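Local coordinates for lactate utilization protein C (Deinococcus radiodurans, PDB 2G40) that may function in L-lactate utilization, as a homodimeric member of the LutC/YkgG family whose biochemical role has yet to be established, at residues P80-K85 with Q219-G224; T141-H146 with E180-S185. All blocks are in the same frame, centred on the assembly; numbering follows the deposited sequence.

Contact 1 of 2, residues P80-K85 with Q219-G224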
loop_
_atom_site.group_PDB
_atom_site.type_symbol
_atom_site.label_atom_id
_atom_site.label_comp_id
_atom_site.label_asym_id
_atom_site.label_seq_id
_atom_site.Cartn_x
_atom_site.Cartn_y
_atom_site.Cartn_z
ATOM N N PRO A 80 8.181 -21.635 13.480
ATOM C CA PRO A 80 6.882 -22.281 13.258
ATOM C C PRO A 80 5.997 -22.278 14.497
ATOM O O PRO A 80 4.818 -21.975 14.392
ATOM C CB PRO A 80 7.231 -23.702 12.813
ATOM C CG PRO A 80 8.693 -23.833 12.929
ATOM C CD PRO A 80 9.307 -22.482 13.069
ATOM N N GLY A 81 6.580 -22.562 15.652
ATOM C CA GLY A 81 5.863 -22.501 16.920
ATOM C C GLY A 81 5.320 -21.125 17.258
ATOM O O GLY A 81 4.185 -20.999 17.731
ATOM N N ALA A 82 6.125 -20.093 17.007
ATOM C CA ALA A 82 5.725 -18.697 17.238
ATOM C C ALA A 82 4.507 -18.331 16.401
ATOM O O ALA A 82 3.588 -17.658 16.878
ATOM C CB ALA A 82 6.873 -17.740 16.921
ATOM N N ILE A 83 4.520 -18.754 15.143
ATOM C CA ILE A 83 3.401 -18.477 14.242
ATOM C C ILE A 83 2.183 -19.215 14.735
ATOM O O ILE A 83 1.094 -18.642 14.840
ATOM C CB ILE A 83 3.705 -18.904 12.795
ATOM C CG1 ILE A 83 4.873 -18.090 12.231
ATOM C CG2 ILE A 83 2.475 -18.709 11.920
ATOM C CD1 ILE A 83 5.427 -18.603 10.939
ATOM N N ALA A 84 2.367 -20.494 15.059
ATOM C CA ALA A 84 1.285 -21.297 15.634
ATOM C C ALA A 84 0.726 -20.690 16.907
ATOM O O ALA A 84 -0.493 -20.628 17.081
ATOM C CB ALA A 84 1.744 -22.711 15.887
ATOM N N LYS A 85 1.610 -20.215 17.775
ATOM C CA LYS A 85 1.204 -19.604 19.015
ATOM C C LYS A 85 0.395 -18.327 18.741
ATOM O O LYS A 85 -0.644 -18.118 19.350
ATOM C CB LYS A 85 2.424 -19.309 19.890
ATOM C CG LYS A 85 2.095 -18.813 21.254
ATOM C CD LYS A 85 3.368 -18.642 22.069
ATOM C CE LYS A 85 3.079 -18.108 23.455
ATOM N NZ LYS A 85 2.181 -16.921 23.400
ATOM N N GLN A 219 0.629 -9.024 14.378
ATOM C CA GLN A 219 1.687 -9.715 15.112
ATOM C C GLN A 219 2.938 -9.637 14.271
ATOM O O GLN A 219 2.965 -10.117 13.152
ATOM C CB GLN A 219 1.334 -11.175 15.340
ATOM C CG GLN A 219 2.477 -12.051 15.860
ATOM C CD GLN A 219 2.694 -11.897 17.343
ATOM O OE1 GLN A 219 1.806 -12.188 18.127
ATOM N NE2 GLN A 219 3.884 -11.447 17.738
ATOM N N VAL A 220 3.979 -9.059 14.834
ATOM C CA VAL A 220 5.281 -9.041 14.218
ATOM C C VAL A 220 6.125 -10.116 14.881
ATOM O O VAL A 220 6.205 -10.213 16.109
ATOM C CB VAL A 220 5.983 -7.658 14.373
ATOM C CG1 VAL A 220 7.416 -7.724 13.863
ATOM C CG2 VAL A 220 5.182 -6.553 13.681
ATOM N N ILE A 221 6.744 -10.935 14.040
ATOM C CA ILE A 221 7.641 -11.971 14.477
ATOM C C ILE A 221 8.974 -11.682 13.830
ATOM O O ILE A 221 9.144 -11.831 12.627
ATOM C CB ILE A 221 7.147 -13.394 14.110
ATOM C CG1 ILE A 221 5.760 -13.641 14.700
ATOM C CG2 ILE A 221 8.161 -14.466 14.596
ATOM C CD1 ILE A 221 5.228 -15.040 14.452
ATOM N N VAL A 222 9.925 -11.224 14.642
ATOM C CA VAL A 222 11.301 -11.104 14.166
ATOM C C VAL A 222 12.001 -12.427 14.346
ATOM O O VAL A 222 11.854 -13.074 15.370
ATOM C CB VAL A 222 12.056 -9.990 14.891
ATOM C CG1 VAL A 222 13.501 -9.848 14.333
ATOM C CG2 VAL A 222 11.286 -8.726 14.777
ATOM N N VAL A 223 12.756 -12.844 13.330
ATOM C CA VAL A 223 13.414 -14.117 13.397
ATOM C C VAL A 223 14.911 -13.968 13.140
ATOM O O VAL A 223 15.319 -13.268 12.212
ATOM C CB VAL A 223 12.748 -15.190 12.470
ATOM C CG1 VAL A 223 12.527 -14.703 11.078
ATOM C CG2 VAL A 223 13.553 -16.493 12.493
ATOM N N GLY A 224 15.703 -14.587 14.009
ATOM C CA GLY A 224 17.123 -14.832 13.718
ATOM C C GLY A 224 18.089 -13.911 14.439
ATOM O O GLY A 224 17.693 -13.022 15.202
ATOM O OXT GLY A 224 19.312 -14.033 14.266
#
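Ile221 reaches out from strand 217-223 and lays its terminal methyl, CD1, over the turn of helix 79-87 formed by Ala82 and Ile83. CD1 lies 4.0 Å from Ala82 CB and 3.8 Å from Ile83 CG1, both on the side of the methyl that faces the helix. It also rests against the helix backbone between the two residues, with Ile83 N 3.8 Å from Ile221 CD1. The extended end of the Ile221 side chain (chi2 -177°) carries this methyl well off the strand and into the helix surface. The two partners present themselves differently. Ala82 points its CB at the strand, and its small size lets the methyl come down onto the main chain; the CA atoms of Ala82 and Ile221 are 7.5 Å apart, the closest pair across the two segments. Ile83 starts out away from the strand, but its CG1 lies beside the backbone N (chi1 -64°), which brings this methylene back within touch. The two isoleucine side chains then cross at about a right angle. Beyond the contact, Ile83 also packs on Trp103 and Met108, while Ile221 touches Val74 and Ile163 of the flanking strands. On the other sheet face, Val220 and Val222 pack against helix 53-66, so that strand 217-223 lies between two helical layers in a parallel, Rossmann-like alpha/beta sandwich. Beside the apolar cluster, Gln219 turns back on its own strand: NE2 donates to Val220 O at 3.1 Å, nearly in the plane of its amide but from above the plane of the carbonyl. On the strand side the contact is made by one aliphatic methyl, which meets apolar side-chain carbon and the helix main chain through van der Waals packing, so the fit depends on shape and the exclusion of water, with no polar bond between the segments to fix it.

Contact 2 of 2, residues T141-H146 with E180-S185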
loop_
_atom_site.group_PDB
_atom_site.type_symbol
_atom_site.label_atom_id
_atom_site.label_comp_id
_atom_site.label_asym_id
_atom_site.label_seq_id
_atom_site.Cartn_x
_atom_site.Cartn_y
_atom_site.Cartn_z
ATOM N N THR A 141 8.283 0.771 10.787
ATOM C CA THR A 141 7.645 0.543 9.483
ATOM C C THR A 141 7.976 -0.802 8.920
ATOM O O THR A 141 9.129 -1.221 8.946
ATOM C CB THR A 141 8.125 1.576 8.442
ATOM O OG1 THR A 141 7.760 2.881 8.877
ATOM C CG2 THR A 141 7.512 1.311 7.045
ATOM N N ILE A 142 6.965 -1.459 8.372
ATOM C CA ILE A 142 7.197 -2.649 7.635
ATOM C C ILE A 142 6.755 -2.336 6.212
ATOM O O ILE A 142 5.638 -1.853 5.966
ATOM C CB ILE A 142 6.449 -3.842 8.213
ATOM C CG1 ILE A 142 7.004 -4.205 9.597
ATOM C CG2 ILE A 142 6.574 -5.012 7.272
ATOM C CD1 ILE A 142 6.110 -5.119 10.399
ATOM N N ILE A 143 7.656 -2.590 5.278
ATOM C CA ILE A 143 7.337 -2.424 3.869
ATOM C C ILE A 143 7.155 -3.784 3.209
ATOM O O ILE A 143 8.021 -4.664 3.307
ATOM C CB ILE A 143 8.428 -1.679 3.113
ATOM C CG1 ILE A 143 8.672 -0.296 3.730
ATOM C CG2 ILE A 143 8.037 -1.569 1.599
ATOM C CD1 ILE A 143 9.908 0.446 3.189
ATOM N N LEU A 144 6.021 -3.924 2.547
ATOM C CA LEU A 144 5.743 -5.039 1.690
ATOM C C LEU A 144 5.910 -4.621 0.253
ATOM O O LEU A 144 5.412 -3.563 -0.155
ATOM C CB LEU A 144 4.304 -5.493 1.864
ATOM C CG LEU A 144 3.783 -5.771 3.275
ATOM C CD1 LEU A 144 2.432 -6.475 3.122
ATOM C CD2 LEU A 144 4.732 -6.600 4.133
ATOM N N ASP A 145 6.521 -5.502 -0.529
ATOM C CA ASP A 145 6.601 -5.330 -1.975
ATOM C C ASP A 145 5.872 -6.436 -2.744
ATOM O O ASP A 145 5.979 -6.501 -3.957
ATOM C CB ASP A 145 8.053 -5.150 -2.463
ATOM C CG ASP A 145 8.906 -6.407 -2.312
ATOM O OD1 ASP A 145 8.425 -7.424 -1.781
ATOM O OD2 ASP A 145 10.083 -6.347 -2.700
ATOM N N HIS A 146 5.139 -7.283 -2.027
ATOM C CA HIS A 146 4.131 -8.168 -2.613
ATOM C C HIS A 146 4.714 -9.212 -3.530
ATOM O O HIS A 146 4.095 -9.625 -4.491
ATOM C CB HIS A 146 3.037 -7.290 -3.227
ATOM C CG HIS A 146 2.405 -6.409 -2.200
ATOM N ND1 HIS A 146 1.617 -6.920 -1.190
ATOM C CD2 HIS A 146 2.531 -5.085 -1.948
ATOM C CE1 HIS A 146 1.249 -5.938 -0.389
ATOM N NE2 HIS A 146 1.773 -4.814 -0.840
ATOM N N GLU A 180 16.252 2.500 0.013
ATOM C CA GLU A 180 17.346 1.865 -0.716
ATOM C C GLU A 180 17.095 0.368 -0.894
ATOM O O GLU A 180 17.359 -0.178 -1.961
ATOM C CB GLU A 180 18.690 2.095 -0.011
ATOM C CG GLU A 180 19.118 3.546 0.082
ATOM N N ALA A 181 16.567 -0.280 0.146
ATOM C CA ALA A 181 16.329 -1.722 0.121
ATOM C C ALA A 181 15.233 -2.098 -0.841
ATOM O O ALA A 181 15.243 -3.195 -1.374
ATOM C CB ALA A 181 15.969 -2.232 1.497
ATOM N N VAL A 182 14.256 -1.215 -1.025
ATOM C CA VAL A 182 13.128 -1.511 -1.919
ATOM C C VAL A 182 13.200 -0.766 -3.253
ATOM O O VAL A 182 12.297 -0.884 -4.070
ATOM C CB VAL A 182 11.768 -1.236 -1.246
ATOM C CG1 VAL A 182 11.574 -2.155 -0.064
ATOM C CG2 VAL A 182 11.621 0.219 -0.826
ATOM N N ALA A 183 14.274 -0.007 -3.467
ATOM C CA ALA A 183 14.452 0.745 -4.704
ATOM C C ALA A 183 14.302 -0.142 -5.940
ATOM O O ALA A 183 13.667 0.244 -6.922
ATOM C CB ALA A 183 15.817 1.432 -4.711
ATOM N N ALA A 184 14.893 -1.332 -5.909
ATOM C CA ALA A 184 14.831 -2.213 -7.074
ATOM C C ALA A 184 13.415 -2.680 -7.380
ATOM O O ALA A 184 13.035 -2.795 -8.536
ATOM C CB ALA A 184 15.732 -3.412 -6.898
ATOM N N SER A 185 12.648 -2.967 -6.335
ATOM C CA SER A 185 11.231 -3.321 -6.473
ATOM C C SER A 185 10.466 -2.184 -7.130
ATOM O O SER A 185 9.639 -2.413 -8.006
ATOM C CB SER A 185 10.639 -3.631 -5.104
ATOM O OG SER A 185 11.254 -4.770 -4.554
#
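Val182 of helix 175-187 and Ile143 of strand 141-144 meet through their branch methyls, Val182 CG1 standing 4.0 Å from Ile143 CG2. Ile143 CG2, set anti to the backbone N, is the branch that makes the touch, and the two side chains lie at a slant to one another. Val134, Leu192 and Trp194 of the neighbouring strands extend this apolar patch. One helical turn on, where the strand has ended, Asp145 adds a polar clasp: Ser185 OG donates to Asp145 OD2 at 2.7 Å, meeting the oxygen on its anti side and 17° out of the carboxylate plane. The carboxylate is swung there by chi1 of 68°, which sets CG between the backbone N and the carbonyl carbon. Behind the bond the aliphatic parts also pack, Asp145 CB lying 4.0 Å from Ser185 CB. Arg147 completes the group, its NE in a salt bridge with OD2 and its NH2 bonded to Ser185 OG, so the buried charge probably draws stabilisation from both partners. With an alanine here in place of Asp145 the carboxylate is gone, which would probably leave the buried Ser185 hydroxyl without this acceptor and Arg147 without this salt bridge. Helix 175-187 joins the outer strands 171-172 and 192-196, crossing over the hairpin of strands 134-136 and 141-144, as in a beta-alpha-beta crossover packed on a mixed sheet.

Both contacts are buried and both press a helix onto a sheet, yet they share no element. Contact 1 belongs to the parallel six-stranded sheet, contact 2 to the smaller mixed one, on opposite sides of the chain's centre with their own centres about 21 Å apart. The sheets nevertheless meet: Val220 CG2 lies 3.7 Å from Ile142 CD1, joining the strands of the two contacts. Chemistry separates them, since contact 1 is packing without a polar bond, whereas contact 2 adds a charged, hydrogen-bonded end to its apolar part. Contact 2 also borders the dimer partner, Thr141 packing on Val186 of the second subunit, while no other chain reaches contact 1.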